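Local coordinates for protein glutamyl endopeptidase (PDB 6PYM) that probably cleaves peptide bonds on the carbonyl side of glutamate, as a secreted serine endopeptidase of the trypsin-like S1B family, at residues 47-52 with 91-96. The protein carries 1 engineered substitution. Residues are numbered along the deposited sequence; the frame is centred on the assembly and turned at random.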
loop_
_atom_site.group_PDB
_atom_site.type_symbol
_atom_site.label_atom_id
_atom_site.label_comp_id
_atom_site.label_asym_id
_atom_site.label_seq_id
_atom_site.Cartn_x
_atom_site.Cartn_y
_atom_site.Cartn_z
ATOM N N LEU A 47 -3.291 -5.158 -0.462
ATOM C CA LEU A 47 -3.604 -4.282 -1.584
ATOM C C LEU A 47 -2.319 -3.673 -2.123
ATOM O O LEU A 47 -1.403 -3.333 -1.363
ATOM C CB LEU A 47 -4.539 -3.146 -1.177
ATOM C CG LEU A 47 -5.839 -3.603 -0.512
ATOM C CD1 LEU A 47 -6.707 -2.401 -0.170
ATOM C CD2 LEU A 47 -6.584 -4.624 -1.363
ATOM N N THR A 48 -2.273 -3.520 -3.441
ATOM C CA THR A 48 -1.204 -2.830 -4.144
ATOM C C THR A 48 -1.770 -2.359 -5.487
ATOM O O THR A 48 -2.993 -2.310 -5.670
ATOM C CB THR A 48 0.039 -3.733 -4.236
ATOM O OG1 THR A 48 1.123 -3.004 -4.816
ATOM C CG2 THR A 48 -0.243 -4.971 -5.074
ATOM N N ASN A 49 -0.887 -1.995 -6.418
ATOM C CA ASN A 49 -1.323 -1.537 -7.732
ATOM C C ASN A 49 -1.347 -2.680 -8.746
ATOM O O ASN A 49 -0.563 -3.628 -8.664
ATOM C CB ASN A 49 -0.376 -0.483 -8.313
ATOM C CG ASN A 49 -0.273 0.788 -7.494
ATOM O OD1 ASN A 49 0.760 1.450 -7.545
ATOM N ND2 ASN A 49 -1.334 1.162 -6.781
ATOM N N LYS A 50 -2.215 -2.533 -9.755
ATOM C CA LYS A 50 -2.128 -3.389 -10.938
ATOM C C LYS A 50 -0.749 -3.323 -11.567
ATOM O O LYS A 50 -0.183 -4.353 -11.947
ATOM C CB LYS A 50 -3.174 -2.991 -11.982
ATOM C CG LYS A 50 -4.596 -3.298 -11.568
ATOM C CD LYS A 50 -5.586 -2.775 -12.585
ATOM C CE LYS A 50 -7.001 -3.159 -12.206
ATOM N NZ LYS A 50 -8.021 -2.512 -13.070
ATOM N N HIS A 51 -0.195 -2.121 -11.708
ATOM C CA HIS A 51 1.061 -2.028 -12.442
ATOM C C HIS A 51 2.212 -2.668 -11.679
ATOM O O HIS A 51 3.223 -3.036 -12.290
ATOM C CB HIS A 51 1.358 -0.596 -12.911
ATOM C CG HIS A 51 2.000 0.287 -11.883
ATOM N ND1 HIS A 51 1.286 1.177 -11.109
ATOM C CD2 HIS A 51 3.305 0.467 -11.559
ATOM C CE1 HIS A 51 2.121 1.850 -10.337
ATOM N NE2 HIS A 51 3.351 1.436 -10.587
ATOM N N VAL A 52 2.076 -2.822 -10.362
ATOM C CA VAL A 52 3.061 -3.566 -9.583
ATOM C C VAL A 52 2.926 -5.062 -9.842
ATOM O O VAL A 52 3.891 -5.724 -10.245
ATOM C CB VAL A 52 2.939 -3.228 -8.087
ATOM C CG1 VAL A 52 3.798 -4.172 -7.242
ATOM C CG2 VAL A 52 3.357 -1.788 -7.830
ATOM N N ASN A 91 -11.637 0.809 -13.670
ATOM C CA ASN A 91 -10.530 1.431 -14.395
ATOM C C ASN A 91 -9.628 2.236 -13.460
ATOM O O ASN A 91 -9.403 3.429 -13.652
ATOM C CB ASN A 91 -11.064 2.301 -15.525
ATOM C CG ASN A 91 -11.719 1.489 -16.609
ATOM O OD1 ASN A 91 -11.040 0.883 -17.439
ATOM N ND2 ASN A 91 -13.041 1.462 -16.607
ATOM N N SER A 92 -9.083 1.545 -12.458
ATOM C CA SER A 92 -8.163 2.139 -11.496
ATOM C C SER A 92 -7.048 1.151 -11.188
ATOM O O SER A 92 -7.206 -0.062 -11.335
ATOM C CB SER A 92 -8.874 2.545 -10.203
ATOM O OG SER A 92 -9.836 3.554 -10.458
ATOM N N ASP A 93 -5.923 1.695 -10.714
ATOM C CA ASP A 93 -4.675 0.949 -10.530
ATOM C C ASP A 93 -4.659 0.233 -9.174
ATOM O O ASP A 93 -3.825 0.504 -8.301
ATOM C CB ASP A 93 -3.499 1.915 -10.651
ATOM C CG ASP A 93 -2.185 1.231 -10.945
ATOM O OD1 ASP A 93 -2.144 -0.008 -11.040
ATOM O OD2 ASP A 93 -1.180 1.972 -11.068
ATOM N N LEU A 94 -5.580 -0.720 -9.001
ATOM C CA LEU A 94 -5.759 -1.414 -7.728
ATOM C C LEU A 94 -5.841 -2.912 -7.962
ATOM O O LEU A 94 -6.587 -3.370 -8.836
ATOM C CB LEU A 94 -7.050 -0.961 -7.051
ATOM C CG LEU A 94 -7.390 -1.651 -5.726
ATOM C CD1 LEU A 94 -6.339 -1.353 -4.648
ATOM C CD2 LEU A 94 -8.788 -1.246 -5.272
ATOM N N ALA A 95 -5.116 -3.678 -7.157
ATOM C CA ALA A 95 -5.225 -5.126 -7.176
ATOM C C ALA A 95 -5.094 -5.668 -5.765
ATOM O O ALA A 95 -4.379 -5.106 -4.925
ATOM C CB ALA A 95 -4.138 -5.760 -8.052
ATOM N N ILE A 96 -5.798 -6.766 -5.508
ATOM C CA ILE A 96 -5.544 -7.595 -4.338
ATOM C C ILE A 96 -4.502 -8.620 -4.739
ATOM O O ILE A 96 -4.601 -9.229 -5.813
ATOM C CB ILE A 96 -6.827 -8.306 -3.876
ATOM C CG1 ILE A 96 -7.913 -7.298 -3.489
ATOM C CG2 ILE A 96 -6.515 -9.277 -2.735
ATOM C CD1 ILE A 96 -9.297 -7.923 -3.308
#
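Asp-93 and His-51 meet through two hydrogen bonds, one to each carboxylate oxygen. OD2 of Asp-93 accepts from ND1 of His-51 at 2.6 Å, with an N-H...O angle of 162°. This oxygen lies almost in the imidazole plane, at the ring edge. OD1 of Asp-93 accepts from the backbone N of His-51 at 3.0 Å. Both oxygens use their syn lone pairs. Being bonded at both ends, the carboxylate is restricted in rotation. The carboxylate and ring planes are 43° apart. Chi1 of His-51 (83°) sets CG between its own backbone N and carbonyl carbon, which turns the ND1 edge of the ring to OD2 of Asp-93.

Weaker polar contacts flank this pair. ND2 of Asn-49 gives a bent, weak bond to O of Asp-93 at 3.0 Å, and ND2 also bonds to O of His-184, its stronger partner. The extended chain of Lys-50 runs alongside residues 92-94, with CG 3.4 Å from O of Leu-94. Its NZ bonds weakly to O of Ser-92 and is also held by the carbonyls of Tyr-88 and Gly-90.

Backbone pairing continues beyond the polar site. Thr-48 and Ala-95 form an antiparallel hydrogen-bonded pair, with Thr-48 N to Ala-95 O at 3.0 Å and Ala-95 N to Thr-48 O at 2.9 Å. Leu-47 and Ile-96 form the next, non-hydrogen-bonded pair.

The apolar contact is small. Leu-47 and Ile-96 lie side by side, with CD2 of Leu-47 3.7 Å from CG1 of Ile-96, and both reach helix 200-209.

Strands 45-48 and 95-99 belong to the closed antiparallel six-stranded barrel of the chymotrypsin-type fold. Just past strand 45-48, helix 50-53 carries His-51; the inverse gamma turn centred on Asp-93 precedes strand 95-99. Both belong to the predicted charge relay system. Ala-169, an engineered residue, occupies the third triad position and touches His-51.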